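Local coordinates for tyrosine-protein kinase receptor torso (Bombyx mori, PDB 5AOQ) that binds the neurohormone PTTH through its extracellular region, included here, and as a probable receptor tyrosine kinase activates MAPK signalling that helps initiate metamorphosis, at residues Ile173-Trp179 and Pro211-Asn217; Ile191-Asn197 and Asp222-His227; Phe50-Ser56 and Leu131-Met135; Leu84-Glu89 and Lys116-Ser122. One frame throughout, in Å; residues are numbered along the deposited sequence.

Contact 1: Ile173-Trp179 and Pro211-Asn217; sequences INGKFVW and PSFDVEN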
# COMPACT_ATOMS: atom_id res chain seq x y z
N ILE A 173 -29.99 -8.39 -1.11
CA ILE A 173 -29.85 -9.61 -0.31
C ILE A 173 -28.80 -9.47 0.79
O ILE A 173 -27.65 -9.10 0.52
CB ILE A 173 -29.47 -10.82 -1.18
CG1 ILE A 173 -30.42 -10.96 -2.37
CG2 ILE A 173 -29.45 -12.10 -0.35
CD1 ILE A 173 -31.86 -11.25 -1.99
N ASN A 174 -29.20 -9.76 2.02
CA ASN A 174 -28.26 -9.85 3.15
C ASN A 174 -28.12 -11.29 3.61
O ASN A 174 -29.13 -11.99 3.79
CB ASN A 174 -28.72 -8.96 4.31
CG ASN A 174 -28.43 -7.49 4.07
OD1 ASN A 174 -27.55 -7.13 3.30
ND2 ASN A 174 -29.18 -6.63 4.75
N GLY A 175 -26.89 -11.74 3.80
CA GLY A 175 -26.62 -13.13 4.14
C GLY A 175 -25.80 -13.29 5.42
O GLY A 175 -24.72 -12.73 5.54
N LYS A 176 -26.34 -14.07 6.35
CA LYS A 176 -25.68 -14.32 7.63
C LYS A 176 -25.13 -15.75 7.68
O LYS A 176 -25.80 -16.70 7.27
CB LYS A 176 -26.64 -14.09 8.79
CG LYS A 176 -26.00 -14.20 10.17
CD LYS A 176 -26.97 -13.85 11.29
CE LYS A 176 -27.32 -12.37 11.30
NZ LYS A 176 -28.18 -12.01 12.45
N PHE A 177 -23.90 -15.88 8.19
CA PHE A 177 -23.17 -17.15 8.18
C PHE A 177 -22.76 -17.56 9.59
O PHE A 177 -22.37 -16.72 10.40
CB PHE A 177 -21.94 -17.04 7.29
CG PHE A 177 -22.25 -16.75 5.85
CD1 PHE A 177 -22.70 -15.50 5.46
CD2 PHE A 177 -22.07 -17.72 4.88
CE1 PHE A 177 -22.99 -15.22 4.14
CE2 PHE A 177 -22.35 -17.45 3.55
CZ PHE A 177 -22.81 -16.20 3.18
N VAL A 178 -22.84 -18.86 9.86
CA VAL A 178 -22.48 -19.41 11.16
C VAL A 178 -21.85 -20.79 10.98
O VAL A 178 -22.13 -21.48 9.99
CB VAL A 178 -23.71 -19.51 12.10
CG1 VAL A 178 -23.34 -20.13 13.44
CG2 VAL A 178 -24.34 -18.14 12.31
N TRP A 179 -21.00 -21.20 11.91
CA TRP A 179 -20.39 -22.53 11.87
C TRP A 179 -20.12 -23.07 13.27
O TRP A 179 -20.03 -22.31 14.23
CB TRP A 179 -19.10 -22.48 11.05
CG TRP A 179 -18.08 -21.52 11.58
CD1 TRP A 179 -16.98 -21.83 12.33
CD2 TRP A 179 -18.05 -20.10 11.39
NE1 TRP A 179 -16.27 -20.69 12.62
CE2 TRP A 179 -16.91 -19.61 12.06
CE3 TRP A 179 -18.88 -19.20 10.73
CZ2 TRP A 179 -16.58 -18.26 12.08
CZ3 TRP A 179 -18.55 -17.85 10.75
CH2 TRP A 179 -17.41 -17.40 11.42
N PRO A 211 -19.38 -17.88 16.92
CA PRO A 211 -19.03 -16.91 15.88
C PRO A 211 -20.13 -16.74 14.83
O PRO A 211 -20.88 -17.68 14.56
CB PRO A 211 -17.78 -17.52 15.25
CG PRO A 211 -17.94 -18.98 15.45
CD PRO A 211 -18.63 -19.14 16.77
N SER A 212 -20.20 -15.55 14.25
CA SER A 212 -21.18 -15.25 13.22
C SER A 212 -20.62 -14.21 12.27
O SER A 212 -19.90 -13.30 12.69
CB SER A 212 -22.49 -14.75 13.84
OG SER A 212 -22.28 -13.56 14.57
N PHE A 213 -20.96 -14.34 10.99
CA PHE A 213 -20.45 -13.42 9.97
C PHE A 213 -21.56 -12.92 9.07
O PHE A 213 -22.25 -13.71 8.43
CB PHE A 213 -19.36 -14.10 9.14
CG PHE A 213 -18.76 -13.22 8.09
CD1 PHE A 213 -17.95 -12.15 8.45
CD2 PHE A 213 -19.00 -13.45 6.75
CE1 PHE A 213 -17.40 -11.34 7.48
CE2 PHE A 213 -18.44 -12.64 5.78
CZ PHE A 213 -17.64 -11.58 6.15
N ASP A 214 -21.72 -11.60 9.01
CA ASP A 214 -22.75 -10.99 8.18
C ASP A 214 -22.19 -10.63 6.81
O ASP A 214 -21.01 -10.31 6.68
CB ASP A 214 -23.31 -9.74 8.86
CG ASP A 214 -23.81 -10.01 10.26
OD1 ASP A 214 -24.24 -11.15 10.53
OD2 ASP A 214 -23.79 -9.08 11.09
N VAL A 215 -23.04 -10.70 5.80
CA VAL A 215 -22.68 -10.29 4.44
C VAL A 215 -23.81 -9.47 3.83
O VAL A 215 -24.98 -9.73 4.08
CB VAL A 215 -22.38 -11.51 3.54
CG1 VAL A 215 -21.96 -11.05 2.15
CG2 VAL A 215 -21.29 -12.36 4.16
N GLU A 216 -23.43 -8.47 3.04
CA GLU A 216 -24.41 -7.58 2.41
C GLU A 216 -24.12 -7.40 0.93
O GLU A 216 -23.09 -7.83 0.42
CB GLU A 216 -24.41 -6.23 3.11
CG GLU A 216 -24.65 -6.31 4.62
CD GLU A 216 -24.61 -4.95 5.29
OE1 GLU A 216 -24.53 -3.93 4.57
OE2 GLU A 216 -24.68 -4.91 6.54
N ASN A 217 -25.06 -6.75 0.24
CA ASN A 217 -24.93 -6.44 -1.18
C ASN A 217 -24.85 -7.69 -2.05
O ASN A 217 -24.30 -7.65 -3.15
CB ASN A 217 -23.70 -5.56 -1.42
CG ASN A 217 -23.58 -4.44 -0.40
OD1 ASN A 217 -24.59 -3.96 0.13
ND2 ASN A 217 -22.36 -4.02 -0.12

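Contact 2: Ile191-Asn197 and Asp222-His227; sequences IANICQN and DECEIH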
# COMPACT_ATOMS: atom_id res chain seq x y z
N ILE A 191 -12.15 -14.31 8.58
CA ILE A 191 -13.13 -14.62 7.54
C ILE A 191 -12.88 -13.84 6.26
O ILE A 191 -12.60 -12.64 6.29
CB ILE A 191 -14.57 -14.29 8.02
CG1 ILE A 191 -14.86 -14.99 9.35
CG2 ILE A 191 -15.59 -14.68 6.95
CD1 ILE A 191 -14.44 -14.19 10.56
N ALA A 192 -12.99 -14.55 5.13
CA ALA A 192 -12.92 -13.92 3.82
C ALA A 192 -14.08 -14.42 2.96
O ALA A 192 -14.35 -15.61 2.91
CB ALA A 192 -11.60 -14.23 3.15
N ASN A 193 -14.77 -13.50 2.28
CA ASN A 193 -15.91 -13.86 1.44
C ASN A 193 -15.92 -13.12 0.11
O ASN A 193 -15.64 -11.92 0.05
CB ASN A 193 -17.23 -13.60 2.18
CG ASN A 193 -18.44 -14.00 1.37
OD1 ASN A 193 -18.48 -15.08 0.78
ND2 ASN A 193 -19.45 -13.13 1.33
N ILE A 194 -16.23 -13.86 -0.96
CA ILE A 194 -16.27 -13.29 -2.30
C ILE A 194 -17.39 -13.92 -3.13
O ILE A 194 -17.74 -15.08 -2.92
CB ILE A 194 -14.91 -13.47 -3.02
CG1 ILE A 194 -14.91 -12.79 -4.39
CG2 ILE A 194 -14.57 -14.95 -3.15
CD1 ILE A 194 -15.10 -11.29 -4.35
N CYS A 195 -17.95 -13.14 -4.05
CA CYS A 195 -18.99 -13.63 -4.96
C CYS A 195 -18.69 -13.21 -6.40
O CYS A 195 -17.93 -12.27 -6.63
CB CYS A 195 -20.36 -13.10 -4.55
SG CYS A 195 -20.94 -13.66 -2.94
N GLN A 196 -19.31 -13.89 -7.35
CA GLN A 196 -19.08 -13.64 -8.77
C GLN A 196 -19.47 -12.22 -9.17
O GLN A 196 -18.92 -11.67 -10.13
CB GLN A 196 -19.85 -14.65 -9.62
CG GLN A 196 -19.57 -14.57 -11.12
CD GLN A 196 -20.39 -15.57 -11.91
OE1 GLN A 196 -20.99 -16.49 -11.35
NE2 GLN A 196 -20.43 -15.40 -13.23
N ASN A 197 -20.42 -11.63 -8.45
CA ASN A 197 -20.92 -10.30 -8.77
C ASN A 197 -21.06 -9.40 -7.54
O ASN A 197 -21.96 -8.56 -7.47
CB ASN A 197 -22.26 -10.40 -9.50
CG ASN A 197 -22.13 -11.08 -10.85
OD1 ASN A 197 -21.77 -10.45 -11.84
ND2 ASN A 197 -22.42 -12.37 -10.89
N ASP A 222 -26.21 -16.13 -7.46
CA ASP A 222 -24.78 -15.84 -7.55
C ASP A 222 -23.96 -16.95 -6.92
O ASP A 222 -24.27 -17.43 -5.84
CB ASP A 222 -24.47 -14.51 -6.86
CG ASP A 222 -23.12 -13.94 -7.25
OD1 ASP A 222 -22.23 -14.73 -7.62
OD2 ASP A 222 -22.95 -12.70 -7.20
N GLU A 223 -22.90 -17.36 -7.62
CA GLU A 223 -22.02 -18.42 -7.14
C GLU A 223 -20.91 -17.83 -6.26
O GLU A 223 -19.94 -17.27 -6.77
CB GLU A 223 -21.42 -19.19 -8.32
CG GLU A 223 -20.70 -20.47 -7.93
CD GLU A 223 -21.64 -21.50 -7.33
OE1 GLU A 223 -22.84 -21.47 -7.65
OE2 GLU A 223 -21.16 -22.35 -6.54
N CYS A 224 -21.07 -17.96 -4.95
CA CYS A 224 -20.15 -17.36 -3.99
C CYS A 224 -19.19 -18.37 -3.36
O CYS A 224 -19.35 -19.59 -3.51
CB CYS A 224 -20.92 -16.67 -2.86
SG CYS A 224 -22.01 -15.33 -3.38
N GLU A 225 -18.20 -17.85 -2.64
CA GLU A 225 -17.26 -18.67 -1.89
C GLU A 225 -16.78 -17.91 -0.65
O GLU A 225 -16.53 -16.70 -0.71
CB GLU A 225 -16.08 -19.08 -2.76
CG GLU A 225 -15.12 -20.05 -2.09
CD GLU A 225 -13.99 -20.48 -2.99
OE1 GLU A 225 -13.84 -19.90 -4.09
OE2 GLU A 225 -13.24 -21.41 -2.61
N ILE A 226 -16.65 -18.64 0.46
CA ILE A 226 -16.21 -18.07 1.72
C ILE A 226 -15.13 -18.94 2.36
O ILE A 226 -15.26 -20.16 2.43
CB ILE A 226 -17.40 -17.88 2.70
CG1 ILE A 226 -16.96 -17.10 3.94
CG2 ILE A 226 -18.01 -19.23 3.10
CD1 ILE A 226 -18.08 -16.76 4.90
N HIS A 227 -14.04 -18.30 2.78
CA HIS A 227 -12.96 -18.98 3.49
C HIS A 227 -13.00 -18.61 4.97
O HIS A 227 -13.05 -17.43 5.33
CB HIS A 227 -11.60 -18.60 2.91
CG HIS A 227 -11.55 -18.64 1.41
ND1 HIS A 227 -11.36 -19.80 0.70
CD2 HIS A 227 -11.66 -17.65 0.49
CE1 HIS A 227 -11.35 -19.53 -0.59
NE2 HIS A 227 -11.54 -18.23 -0.74

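Contact 3: Phe50-Ser56 and Leu131-Met135; sequences FEETGIS and LQDWM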
# COMPACT_ATOMS: atom_id res chain seq x y z
N PHE A 50 9.30 6.92 27.50
CA PHE A 50 9.51 5.52 27.85
C PHE A 50 10.72 5.33 28.75
O PHE A 50 10.85 4.30 29.42
CB PHE A 50 9.68 4.68 26.59
CG PHE A 50 8.40 4.39 25.87
CD1 PHE A 50 7.64 3.28 26.20
CD2 PHE A 50 7.94 5.22 24.86
CE1 PHE A 50 6.46 3.01 25.54
CE2 PHE A 50 6.76 4.96 24.20
CZ PHE A 50 6.02 3.85 24.54
N GLU A 51 11.61 6.32 28.77
CA GLU A 51 12.84 6.22 29.54
C GLU A 51 12.65 6.69 30.98
O GLU A 51 13.49 6.45 31.84
CB GLU A 51 13.95 7.02 28.85
CG GLU A 51 14.45 6.36 27.57
CD GLU A 51 15.48 7.19 26.83
OE1 GLU A 51 15.22 8.38 26.57
OE2 GLU A 51 16.55 6.64 26.50
N GLU A 52 11.52 7.36 31.24
CA GLU A 52 11.19 7.83 32.58
C GLU A 52 10.17 6.91 33.26
O GLU A 52 9.76 7.16 34.39
CB GLU A 52 10.63 9.25 32.53
CG GLU A 52 11.65 10.31 32.16
CD GLU A 52 11.08 11.72 32.24
OE1 GLU A 52 9.84 11.86 32.20
OE2 GLU A 52 11.88 12.67 32.35
N THR A 53 9.78 5.84 32.57
CA THR A 53 8.78 4.91 33.10
C THR A 53 9.45 3.77 33.85
O THR A 53 10.52 3.31 33.47
CB THR A 53 7.91 4.34 31.97
OG1 THR A 53 7.46 5.40 31.12
CG2 THR A 53 6.70 3.60 32.54
N GLY A 54 8.79 3.31 34.92
CA GLY A 54 9.34 2.28 35.78
C GLY A 54 8.63 0.95 35.63
O GLY A 54 7.95 0.71 34.63
N ILE A 55 8.78 0.08 36.63
CA ILE A 55 8.18 -1.25 36.61
C ILE A 55 7.62 -1.59 38.00
O ILE A 55 8.35 -1.53 38.99
CB ILE A 55 9.19 -2.33 36.19
CG1 ILE A 55 9.74 -2.02 34.79
CG2 ILE A 55 8.54 -3.71 36.21
CD1 ILE A 55 10.90 -2.90 34.38
N SER A 56 6.35 -1.97 38.05
CA SER A 56 5.68 -2.24 39.32
C SER A 56 5.66 -3.72 39.67
O SER A 56 5.90 -4.58 38.81
CB SER A 56 4.25 -1.70 39.29
OG SER A 56 3.46 -2.42 38.35
N LEU A 131 3.20 7.51 30.56
CA LEU A 131 3.24 6.08 30.81
C LEU A 131 3.48 5.78 32.28
O LEU A 131 4.51 6.17 32.82
CB LEU A 131 4.33 5.42 29.97
CG LEU A 131 4.16 5.49 28.46
CD1 LEU A 131 5.50 5.27 27.78
CD2 LEU A 131 3.16 4.44 28.00
N GLN A 132 2.53 5.11 32.92
CA GLN A 132 2.76 4.62 34.27
C GLN A 132 3.53 3.31 34.19
O GLN A 132 3.60 2.70 33.12
CB GLN A 132 1.45 4.45 35.04
CG GLN A 132 0.51 3.38 34.50
CD GLN A 132 -0.81 3.34 35.26
OE1 GLN A 132 -1.24 2.28 35.70
NE2 GLN A 132 -1.45 4.49 35.40
N ASP A 133 4.11 2.89 35.30
CA ASP A 133 5.05 1.78 35.33
C ASP A 133 4.50 0.50 34.69
O ASP A 133 3.32 0.17 34.84
CB ASP A 133 5.48 1.50 36.77
CG ASP A 133 6.18 2.69 37.40
OD1 ASP A 133 6.00 3.82 36.90
OD2 ASP A 133 6.90 2.50 38.40
N TRP A 134 5.37 -0.21 33.97
CA TRP A 134 5.00 -1.42 33.26
C TRP A 134 4.53 -2.53 34.20
O TRP A 134 5.02 -2.65 35.32
CB TRP A 134 6.18 -1.93 32.42
CG TRP A 134 6.52 -1.03 31.28
CD1 TRP A 134 7.50 -0.07 31.25
CD2 TRP A 134 5.89 -1.00 29.99
NE1 TRP A 134 7.51 0.56 30.03
CE2 TRP A 134 6.53 0.01 29.24
CE3 TRP A 134 4.85 -1.72 29.41
CZ2 TRP A 134 6.16 0.30 27.93
CZ3 TRP A 134 4.48 -1.42 28.11
CH2 TRP A 134 5.13 -0.42 27.38
N MET A 135 3.57 -3.33 33.73
CA MET A 135 3.06 -4.46 34.49
C MET A 135 3.39 -5.76 33.77
O MET A 135 3.13 -5.91 32.57
CB MET A 135 1.55 -4.34 34.70
CG MET A 135 1.15 -3.08 35.45
SD MET A 135 -0.60 -3.06 35.90
CE MET A 135 -0.71 -1.45 36.69

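Contact 4: Leu84-Glu89 and Lys116-Ser122; sequences LFILME and KEYQIWS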
# COMPACT_ATOMS: atom_id res chain seq x y z
N LEU A 84 -1.51 0.68 26.50
CA LEU A 84 -0.40 0.32 25.62
C LEU A 84 0.13 -1.06 25.97
O LEU A 84 0.29 -1.40 27.15
CB LEU A 84 0.72 1.35 25.72
CG LEU A 84 2.03 1.01 24.99
CD1 LEU A 84 1.82 0.86 23.50
CD2 LEU A 84 3.07 2.08 25.27
N PHE A 85 0.39 -1.86 24.94
CA PHE A 85 0.90 -3.21 25.11
C PHE A 85 2.11 -3.45 24.22
O PHE A 85 2.14 -3.01 23.07
CB PHE A 85 -0.19 -4.23 24.79
CG PHE A 85 -1.40 -4.08 25.65
CD1 PHE A 85 -2.36 -3.12 25.35
CD2 PHE A 85 -1.58 -4.88 26.76
CE1 PHE A 85 -3.47 -2.97 26.14
CE2 PHE A 85 -2.69 -4.73 27.56
CZ PHE A 85 -3.63 -3.77 27.25
N ILE A 86 3.10 -4.16 24.75
CA ILE A 86 4.31 -4.49 24.00
C ILE A 86 4.74 -5.94 24.20
O ILE A 86 4.45 -6.55 25.23
CB ILE A 86 5.48 -3.57 24.39
CG1 ILE A 86 5.79 -3.72 25.88
CG2 ILE A 86 5.16 -2.13 24.03
CD1 ILE A 86 7.04 -3.00 26.33
N LEU A 87 5.43 -6.48 23.20
CA LEU A 87 6.03 -7.81 23.26
C LEU A 87 7.54 -7.71 23.43
O LEU A 87 8.21 -7.03 22.66
CB LEU A 87 5.70 -8.62 22.00
CG LEU A 87 4.24 -9.00 21.75
CD1 LEU A 87 4.12 -9.75 20.43
CD2 LEU A 87 3.69 -9.84 22.89
N MET A 88 8.06 -8.39 24.45
CA MET A 88 9.47 -8.28 24.81
C MET A 88 10.26 -9.56 24.60
O MET A 88 9.85 -10.64 25.04
CB MET A 88 9.61 -7.83 26.26
CG MET A 88 9.61 -6.33 26.42
SD MET A 88 11.05 -5.59 25.63
CE MET A 88 10.40 -3.99 25.17
N GLU A 89 11.41 -9.41 23.94
CA GLU A 89 12.31 -10.51 23.62
C GLU A 89 13.62 -10.33 24.40
O GLU A 89 13.83 -9.30 25.04
CB GLU A 89 12.55 -10.55 22.10
CG GLU A 89 13.84 -11.20 21.62
CD GLU A 89 13.98 -11.18 20.12
OE1 GLU A 89 13.12 -10.57 19.44
OE2 GLU A 89 14.94 -11.79 19.60
N LYS A 116 9.84 -16.77 17.95
CA LYS A 116 10.56 -16.29 19.12
C LYS A 116 9.65 -16.22 20.34
O LYS A 116 8.46 -15.97 20.21
CB LYS A 116 11.15 -14.90 18.85
CG LYS A 116 12.28 -14.87 17.84
CD LYS A 116 12.87 -13.47 17.75
CE LYS A 116 14.17 -13.45 16.97
NZ LYS A 116 14.81 -12.10 16.99
N GLU A 117 10.23 -16.45 21.51
CA GLU A 117 9.51 -16.24 22.76
C GLU A 117 9.44 -14.75 23.05
O GLU A 117 10.42 -14.03 22.91
CB GLU A 117 10.20 -16.96 23.92
CG GLU A 117 9.78 -18.41 24.11
CD GLU A 117 10.11 -18.93 25.49
OE1 GLU A 117 10.97 -18.33 26.17
OE2 GLU A 117 9.51 -19.95 25.90
N TYR A 118 8.25 -14.30 23.45
CA TYR A 118 8.06 -12.91 23.85
C TYR A 118 7.38 -12.85 25.20
O TYR A 118 6.81 -13.84 25.66
CB TYR A 118 7.22 -12.15 22.82
CG TYR A 118 7.88 -11.99 21.47
CD1 TYR A 118 8.71 -10.91 21.21
CD2 TYR A 118 7.67 -12.91 20.46
CE1 TYR A 118 9.32 -10.75 19.98
CE2 TYR A 118 8.27 -12.77 19.22
CZ TYR A 118 9.09 -11.69 18.99
OH TYR A 118 9.69 -11.54 17.76
N GLN A 119 7.46 -11.69 25.85
CA GLN A 119 6.68 -11.43 27.05
C GLN A 119 5.85 -10.18 26.88
O GLN A 119 6.35 -9.14 26.45
CB GLN A 119 7.59 -11.30 28.28
CG GLN A 119 6.81 -11.23 29.58
CD GLN A 119 7.71 -11.14 30.80
OE1 GLN A 119 8.86 -10.71 30.70
NE2 GLN A 119 7.20 -11.56 31.95
N ILE A 120 4.57 -10.28 27.21
CA ILE A 120 3.65 -9.15 27.09
C ILE A 120 3.84 -8.20 28.26
O ILE A 120 3.96 -8.63 29.40
CB ILE A 120 2.18 -9.62 27.03
CG1 ILE A 120 2.00 -10.71 25.98
CG2 ILE A 120 1.26 -8.43 26.75
CD1 ILE A 120 0.63 -11.38 26.01
N TRP A 121 3.87 -6.90 27.96
CA TRP A 121 3.89 -5.87 28.99
C TRP A 121 2.86 -4.80 28.68
O TRP A 121 2.78 -4.32 27.55
CB TRP A 121 5.29 -5.26 29.12
CG TRP A 121 6.30 -6.20 29.71
CD1 TRP A 121 7.03 -7.14 29.04
CD2 TRP A 121 6.71 -6.27 31.08
NE1 TRP A 121 7.86 -7.80 29.92
CE2 TRP A 121 7.68 -7.29 31.17
CE3 TRP A 121 6.34 -5.58 32.24
CZ2 TRP A 121 8.29 -7.63 32.38
CZ3 TRP A 121 6.95 -5.91 33.43
CH2 TRP A 121 7.91 -6.93 33.49
N SER A 122 2.08 -4.43 29.70
CA SER A 122 0.95 -3.52 29.54
C SER A 122 1.14 -2.21 30.31
O SER A 122 1.86 -2.17 31.31
CB SER A 122 -0.34 -4.20 29.99
OG SER A 122 -0.34 -4.47 31.38

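Contact 1: Ile173-Trp179 and Pro211-Asn217
Pro211 lies over one face of the Trp179 indole. Its CG is 3.9 Å from the centroid of the five-membered ring of Trp179, a CH-pi contact. The six-membered part of the same ring turns its edge to Phe213, where Trp179 CZ3 is 4.2 Å from Phe213 CB. On the sheet face of Phe177, Phe213 and Val215, the first two form a hydrogen-bonded antiparallel pair. Phe213 N reaches Phe177 O at 2.8 Å, and the N-H points nearly straight at it (165°). Phe177 passes obliquely against the CG2 branch of Val215, opposite the side-chain-free Gly175. These groups are buried and closely packed, and Tyr239 meets the Phe177 ring edge-to-face.

The other face is loose and faces solvent. Lys176 and Asp214 run side by side in the same direction. The Lys176 chain bends at chi3 (-69°), and its NZ stops 4.5 Å from Asp214 OD1, too far for a salt bridge. Asn174 OD1 rests against the CB and CG of Glu216.

Strand 171-179 is the middle of three, with 159-167 on its other edge. These faces suit one sheet of the second fibronectin type III sandwich, with its apolar face turned to the other.

Contact 2: Ile191-Asn197 and Asp222-His227
Ala192 O receives the backbone N-H of His227, with His227 N 2.7 Å from Ala192 O. The CA-H of Ile226 also approaches Ala192 O. Ala192 and His227 form a hydrogen-bonded antiparallel pair, and Ile194 and Glu225 form the next one. Ile194 N lies 2.9 Å from Glu225 O, and that bond is close to straight (170°).

On the face that carries Ile226, side chains pack inward. Ile191 and Ile226 run alongside each other in one direction, and Ile191 CG2 touches Ile226 CD1 at 3.8 Å. Further along this face the strands are covalently joined. Cys195 SG and Cys224 SG form a disulfide of 2.0 Å. Its central torsion is 104°, and both sulfurs lie beside their own backbone N.

Past the disulfide the backbone pairing weakens to one long bond, Gln196 N to Glu223 O, and a side chain joins in. Asp222 CG is anti to its backbone N (chi1 -163°), which turns the carboxylate across to the backbone just after strand 191-195. Its two oxygens take one backbone N-H each. Gln196 N is 3.1 Å from Asp222 OD1, and Asn197 N is 3.0 Å from Asp222 OD2. Both bonds are bent and weak. Thr241 OG1 in turn accepts the N-H of Asp222.

The opposite face, with Ala192 and Ile194, packs on Ile23 of the bound PTTH chain. Regular backbone bonds and a disulfide thus tie the two strands behind this hormone-contacting surface, and the Asp222 carboxylate adds only weak bonds at the end.

Contact 3: Phe50-Ser56 and Leu131-Met135
Leu131 CD1 sits over the centre of the Phe50 ring, 3.3 Å from its centroid, and makes a CH-pi contact with one face. Trp134 meets the same ring at its edge, where Trp134 CZ2 comes within 3.6 Å of Phe50 CE1. The two aromatic side chains thus touch rim to rim and do not stack.

Thr53 fills the next place. With OG1 anti to the carbonyl carbon (chi1 -47°), CG2 is left to reach the backbone of Leu131 and Gln132. Its OG1 packs on Leu131 CB but makes its hydrogen bond with Asn49 O, which ties the turn back on itself.

Main-chain bonds then hold both segments in place. Trp134 N donates to Gly54 O at 2.8 Å. Ser56 N donates to Trp134 O at 3.1 Å, nearly straight at 167°. Ile55 and Trp134 pair in parallel between these bonds. Asp133 OD1 adds a weak bond to Gly54 N.

The pairing brings the short, weakly bonded strand 55-56 alongside strand 134-140 in the first fibronectin type III domain. Trp134 reaches inward to Leu84 and Ile86 of strand 83-88. Leu23 of helix 20-23 packs against both Phe50 and Trp134.

Contact 4: Leu84-Glu89 and Lys116-Ser122
Glu89 has CG anti to the backbone N (chi1 156°) and runs straight from there to its carboxylate. Lys116 sets out with CG anti to its carbonyl carbon (chi1 -69°) and is extended as well. The two chains meet at their charged ends, where Lys116 NZ lies 2.6 Å from Glu89 OE2 in a salt bridge. The ammonium approaches OE2 on its syn lone pair, the one facing OE1. Asp91 lies close to the same carboxylate, so the lysine probably also eases the repulsion between the two acids.

Behind this bridge the backbones run antiparallel. Ile86 and Trp121 bond both ways, with Trp121 N at 2.8 Å from Ile86 O. Met88 and Gln119 do the same, with Gln119 N at 2.7 Å from Met88 O.

These are the two central strands of a four-strand sheet in the first fibronectin type III domain, with 98-101 and 134-140 at the edges.

Side chains alternate between its two faces. On one, Ile86 CG1 packs at 3.6 Å on Trp121 CB. Met88 crosses Trp121 at about a right angle, and its CG touches Trp121 CD1 at 3.8 Å. The indole nitrogen donates to Tyr16 O, and also weakly to Gln119 OE1. On the other face, Leu87 and Ile120 lie side by side, with Leu87 CD2 and Ile120 CG1 at 3.6 Å. Phe85 leans its CE2 on Ser122 CB, 3.4 Å away. The hydroxyl of Ser122 bonds with that of Ser60.

Contacts 2 and 4 are buried strand pairs, whereas contacts 1 and 3 are only partly buried. Contacts 1 and 2 belong to the second fibronectin type III domain and lie in its two different sheets. They touch through Phe213 against Ile191, Ile226 and Asn193. Contacts 3 and 4 share a sheet of the first domain, where strand 134-140 borders 118-124, and a probable hydrogen bond from Met135 N to Ser122 O joins them. The centres of contacts 2 and 4 are about 37 Å apart. A disulfide fastens contact 2 beside the hormone, and a salt bridge ends contact 4. Contact 3 alone is a parallel pairing. Contact 1 buries one face only, while contact 4 is covered on both.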